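Local coordinates for protein exodeoxyribonuclease III (PDB 2JC4) that probably degrades double-stranded DNA from its 3' ends in DNA repair, as a metal-dependent nuclease of the AP endonuclease/exonuclease III family, at residues 9-14 / 33-38; 61-66 / 88-93. All blocks are in the same frame, centred on the assembly; numbering follows the deposited sequence.

Following the chain from its N terminus, strand 2-7 leads into 9-14, the start of helix 11-23, and strand 29-33 brings the chain back beside strand 2-7; contact 1 closes this first loop at the magnesium site. Contact 2 opens only afterwards, joining 61-66, which leads into strand 65-69 of the same sheet, to 88-93, which leads into strand 91-96 of the other sheet. The two loops are neither nested nor crossed, yet their contacts touch: K36 N lies 2.9 Å from N63 O and L35 N 3.1 Å from G64 O, probable hydrogen bonds tying 33-38 to 61-66, so that 9-14, 33-38, 61-66 and 88-93 lie in a row.

Contact 1 of 2, residues 9-14 / 33-38; sequences NSLNVR and QELKLD. With MG (magnesium ion), chain B.
N9 and E34 meet through a magnesium ion, each giving it one side-chain oxygen: OD1 of N9 at 2.5 Å and OE1 of E34 at 2.4 Å, with four waters completing six ligands. Although the CB of N9 points away from 33-38, CG lies anti to the backbone N (chi1 -172°), which swings the amide back to the metal. Its other end, ND2, is bound by the hydroxyl of Y203. E34 arrives on an extended chain, and its second oxygen, OE2, accepts from N7 and from a metal-bound water 2.5 Å away, fixing the turn of the carboxylate.

K36 reaches over S10 with an equally extended chain, its CD 4.0 Å from S10 CB, and sets NZ 2.9 Å from N9 OD1, tilted 23° from the carbonyl plane. The asparagine oxygen is thus shared by metal and ammonium, and NZ also donates to a water on the magnesium. The carboxylate of E34, a long salt-bridge partner of NZ, probably offsets some of the repulsion between the ammonium and the ion.

Behind the site the backbones are joined directly, S10 N donating to E34 O (2.8 Å) and L11 N to L35 O. Serine suits the N-cap, since its OG accepts from V13 N while a water links it to K36 O. Deeper in, L11 CD2 lies against L35 CD2 at 3.9 Å, the two leucine side chains running alongside each other in a common direction. Nearer the surface, L37 sets CD1 at L11 CB and CD2 at N12 ND2. Loops at the ends of neighbouring parallel strands that present an asparagine and a glutamate to a metal are characteristic of the exonuclease III-like active site in the DNase I-like fold.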
# COMPACT_ATOMS: atom_id res chain seq x y z
N ASN A 9 -8.32 5.54 -4.48
CA ASN A 9 -8.52 6.44 -5.64
C ASN A 9 -9.57 7.54 -5.36
O ASN A 9 -10.56 7.71 -6.11
CB ASN A 9 -8.94 5.63 -6.89
CG ASN A 9 -8.98 6.48 -8.14
OD1 ASN A 9 -8.23 7.43 -8.24
ND2 ASN A 9 -9.85 6.14 -9.09
N SER A 10 -9.32 8.28 -4.28
CA SER A 10 -10.19 9.30 -3.65
C SER A 10 -11.05 8.73 -2.50
O SER A 10 -11.98 7.91 -2.73
CB SER A 10 -11.08 10.09 -4.64
OG SER A 10 -11.93 10.92 -3.83
N LEU A 11 -10.77 9.15 -1.27
CA LEU A 11 -11.61 8.75 -0.14
C LEU A 11 -13.00 9.40 -0.15
O LEU A 11 -13.96 8.82 0.37
CB LEU A 11 -10.91 9.01 1.20
CG LEU A 11 -11.63 8.47 2.43
CD1 LEU A 11 -11.93 6.99 2.31
CD2 LEU A 11 -10.78 8.75 3.69
N ASN A 12 -13.12 10.58 -0.74
CA ASN A 12 -14.44 11.20 -0.95
C ASN A 12 -15.33 10.24 -1.72
O ASN A 12 -16.47 9.96 -1.33
CB ASN A 12 -14.29 12.53 -1.70
CG ASN A 12 -15.31 13.59 -1.24
OD1 ASN A 12 -16.37 13.29 -0.67
ND2 ASN A 12 -14.96 14.86 -1.46
N VAL A 13 -14.80 9.71 -2.82
CA VAL A 13 -15.58 8.79 -3.65
C VAL A 13 -15.86 7.47 -2.96
O VAL A 13 -16.97 6.92 -3.03
CB VAL A 13 -14.88 8.55 -5.00
CG1 VAL A 13 -15.73 7.61 -5.87
CG2 VAL A 13 -14.64 9.88 -5.70
N ARG A 14 -14.84 6.92 -2.30
CA ARG A 14 -14.89 5.54 -1.84
C ARG A 14 -15.37 5.37 -0.42
O ARG A 14 -15.43 4.25 0.06
CB ARG A 14 -13.49 4.89 -1.94
CG ARG A 14 -13.45 3.52 -2.65
CD ARG A 14 -14.02 3.58 -4.05
NE ARG A 14 -13.20 4.48 -4.87
CZ ARG A 14 -13.49 4.89 -6.10
NH1 ARG A 14 -14.59 4.47 -6.71
NH2 ARG A 14 -12.67 5.74 -6.72
N GLN A 33 -4.33 4.62 0.73
CA GLN A 33 -3.59 5.53 -0.14
C GLN A 33 -4.55 6.25 -1.13
O GLN A 33 -5.63 5.75 -1.46
CB GLN A 33 -2.51 4.78 -0.95
CG GLN A 33 -1.60 3.91 -0.09
CD GLN A 33 -2.19 2.52 0.12
OE1 GLN A 33 -2.81 1.95 -0.76
NE2 GLN A 33 -2.00 1.98 1.31
N GLU A 34 -4.09 7.39 -1.63
CA GLU A 34 -4.83 8.24 -2.54
C GLU A 34 -6.10 8.74 -1.88
O GLU A 34 -7.20 8.67 -2.44
CB GLU A 34 -5.10 7.56 -3.90
CG GLU A 34 -3.84 7.41 -4.71
CD GLU A 34 -4.12 7.10 -6.17
OE1 GLU A 34 -5.17 7.51 -6.72
OE2 GLU A 34 -3.28 6.41 -6.77
N LEU A 35 -5.93 9.28 -0.68
CA LEU A 35 -7.07 10.00 -0.06
C LEU A 35 -7.59 11.07 -1.01
O LEU A 35 -8.81 11.24 -1.16
CB LEU A 35 -6.66 10.67 1.24
CG LEU A 35 -6.05 9.78 2.29
CD1 LEU A 35 -5.75 10.71 3.49
CD2 LEU A 35 -7.01 8.64 2.70
N LYS A 36 -6.67 11.79 -1.66
CA LYS A 36 -7.03 12.92 -2.53
C LYS A 36 -7.91 13.94 -1.81
O LYS A 36 -8.88 14.46 -2.36
CB LYS A 36 -7.71 12.43 -3.81
CG LYS A 36 -6.78 11.64 -4.74
CD LYS A 36 -7.52 11.31 -6.05
CE LYS A 36 -6.74 10.41 -6.97
NZ LYS A 36 -7.47 10.23 -8.24
N LEU A 37 -7.55 14.23 -0.56
CA LEU A 37 -8.31 15.13 0.28
C LEU A 37 -7.32 15.86 1.11
O LEU A 37 -6.41 15.24 1.67
CB LEU A 37 -9.22 14.32 1.24
CG LEU A 37 -10.52 13.76 0.72
CD1 LEU A 37 -11.14 12.89 1.78
CD2 LEU A 37 -11.46 14.85 0.28
N ASP A 38 -7.50 17.16 1.22
CA ASP A 38 -6.67 17.96 2.13
C ASP A 38 -6.81 17.50 3.58
O ASP A 38 -7.81 16.90 3.96
CB ASP A 38 -7.03 19.44 2.01
CG ASP A 38 -5.90 20.36 2.48
OD1 ASP A 38 -4.76 19.85 2.73
OD2 ASP A 38 -6.16 21.58 2.60
MG MG B . -5.86 6.85 -8.88
O HOH W 1 -10.33 9.47 -8.12
O HOH W 2 -10.92 13.90 -3.91
O HOH W 3 -3.78 6.24 -9.23
O HOH W 4 -5.45 8.86 -9.67
O HOH W 5 -6.50 5.99 -10.80
O HOH W 6 -5.93 4.88 -7.83

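Contact 2 of 2, residues 61-66 / 88-93; sequences TYNGVA and QRRVIA
Across the interface between the two sheets of the DNase I-like sandwich, the approach to strand 65-69 meets the approach to strand 91-96, with an asparagine at the polar end and a valine at the apolar one. N63 ND2 donates to Q88 OE1 over 3.2 Å, the two amide planes only 13° apart, and gives another hydrogen bond to Q59. The same Q88 oxygen takes a shorter bond, 2.8 Å, from R90 NH2, so one acceptor gathers two donors and a weaker third bond from R90 NE. With its CG anti to the carbonyl carbon (chi1 -56°), N63 brings OD1 over one face of the R90 guanidinium, 3.2 Å above the plane; this is contact across a face rather than a hydrogen bond. Y105 O holds NH1 of the arginine, which fixes the group further.

One backbone bond joins the segments, G64 N to R89 O at 2.9 Å, in the carbonyl plane. Glycine fits here because at these backbone angles a CB would collide with N63 O. Beyond it V65 CG2 packs on I92 CG2 at 3.6 Å, the two side chains passing head to tail, and V65 CG1 rests on R90 O. Both residues are apolar, suiting their burial between the sheets. The polar end borders Y105, a predicted active-site residue, and Q88 touches a bound phosphate: the arrangement belongs to the two-sheet sandwich whose strand ends and loops form the nuclease active-site cleft.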
# COMPACT_ATOMS: atom_id res chain seq x y z
N THR A 61 -6.01 17.51 -3.61
CA THR A 61 -6.00 16.91 -4.96
C THR A 61 -5.26 15.60 -5.14
O THR A 61 -5.78 14.72 -5.79
CB THR A 61 -5.48 17.89 -6.00
OG1 THR A 61 -6.12 19.14 -5.78
CG2 THR A 61 -5.75 17.38 -7.44
N TYR A 62 -4.05 15.51 -4.57
CA TYR A 62 -3.13 14.42 -4.87
C TYR A 62 -2.82 13.60 -3.64
O TYR A 62 -2.93 14.11 -2.52
CB TYR A 62 -1.81 14.99 -5.38
CG TYR A 62 -1.98 15.90 -6.58
CD1 TYR A 62 -2.23 15.36 -7.85
CD2 TYR A 62 -1.90 17.29 -6.45
CE1 TYR A 62 -2.42 16.19 -8.96
CE2 TYR A 62 -2.09 18.14 -7.57
CZ TYR A 62 -2.32 17.57 -8.81
OH TYR A 62 -2.48 18.38 -9.92
N ASN A 63 -2.41 12.36 -3.87
CA ASN A 63 -1.69 11.59 -2.83
C ASN A 63 -2.58 11.40 -1.58
O ASN A 63 -3.78 11.21 -1.72
CB ASN A 63 -0.35 12.28 -2.47
CG ASN A 63 0.54 12.48 -3.67
OD1 ASN A 63 0.69 11.61 -4.52
ND2 ASN A 63 1.15 13.65 -3.75
N GLY A 64 -2.00 11.46 -0.39
CA GLY A 64 -2.76 11.28 0.87
C GLY A 64 -2.73 9.85 1.33
O GLY A 64 -3.05 8.94 0.53
N VAL A 65 -2.36 9.64 2.61
CA VAL A 65 -2.25 8.30 3.22
C VAL A 65 -2.90 8.31 4.63
O VAL A 65 -2.86 9.34 5.33
CB VAL A 65 -0.76 7.81 3.34
CG1 VAL A 65 -0.24 7.37 1.99
CG2 VAL A 65 0.17 8.92 3.92
N ALA A 66 -3.52 7.21 5.03
CA ALA A 66 -4.15 7.17 6.35
C ALA A 66 -3.96 5.80 6.98
O ALA A 66 -3.78 4.84 6.26
CB ALA A 66 -5.66 7.49 6.24
N GLN A 88 4.72 16.15 -0.92
CA GLN A 88 3.79 15.09 -1.33
C GLN A 88 3.50 14.12 -0.18
O GLN A 88 4.42 13.52 0.39
CB GLN A 88 4.31 14.33 -2.57
CG GLN A 88 4.42 15.28 -3.81
CD GLN A 88 4.55 14.55 -5.14
OE1 GLN A 88 3.91 13.52 -5.38
NE2 GLN A 88 5.40 15.10 -6.01
N ARG A 89 2.22 13.95 0.11
CA ARG A 89 1.80 13.21 1.30
C ARG A 89 1.75 11.71 0.97
O ARG A 89 0.77 11.23 0.46
CB ARG A 89 0.47 13.75 1.81
CG ARG A 89 0.52 15.24 2.19
CD ARG A 89 1.78 15.56 3.05
NE ARG A 89 1.64 16.83 3.78
CZ ARG A 89 2.67 17.59 4.20
NH1 ARG A 89 3.94 17.24 3.97
NH2 ARG A 89 2.42 18.73 4.85
N ARG A 90 2.84 11.00 1.29
CA ARG A 90 3.04 9.61 0.78
C ARG A 90 3.42 8.57 1.80
O ARG A 90 3.36 7.38 1.50
CB ARG A 90 4.14 9.60 -0.26
CG ARG A 90 3.73 10.31 -1.54
CD ARG A 90 4.83 10.25 -2.52
NE ARG A 90 4.44 10.84 -3.81
CZ ARG A 90 3.76 10.20 -4.76
NH1 ARG A 90 3.31 8.95 -4.54
NH2 ARG A 90 3.48 10.83 -5.92
N VAL A 91 3.85 9.01 3.00
CA VAL A 91 4.35 8.05 4.02
C VAL A 91 3.79 8.46 5.40
O VAL A 91 3.97 9.60 5.86
CB VAL A 91 5.90 8.06 4.08
CG1 VAL A 91 6.45 7.03 5.11
CG2 VAL A 91 6.53 7.82 2.70
N ILE A 92 3.11 7.52 6.04
CA ILE A 92 2.72 7.69 7.42
C ILE A 92 3.00 6.38 8.14
O ILE A 92 2.78 5.29 7.59
CB ILE A 92 1.20 8.10 7.54
CG1 ILE A 92 0.87 8.49 9.00
CG2 ILE A 92 0.23 7.02 6.97
CD1 ILE A 92 -0.51 9.16 9.15
N ALA A 93 3.53 6.48 9.35
CA ALA A 93 3.81 5.28 10.15
C ALA A 93 3.24 5.42 11.56
O ALA A 93 3.10 6.53 12.07
CB ALA A 93 5.32 5.00 10.21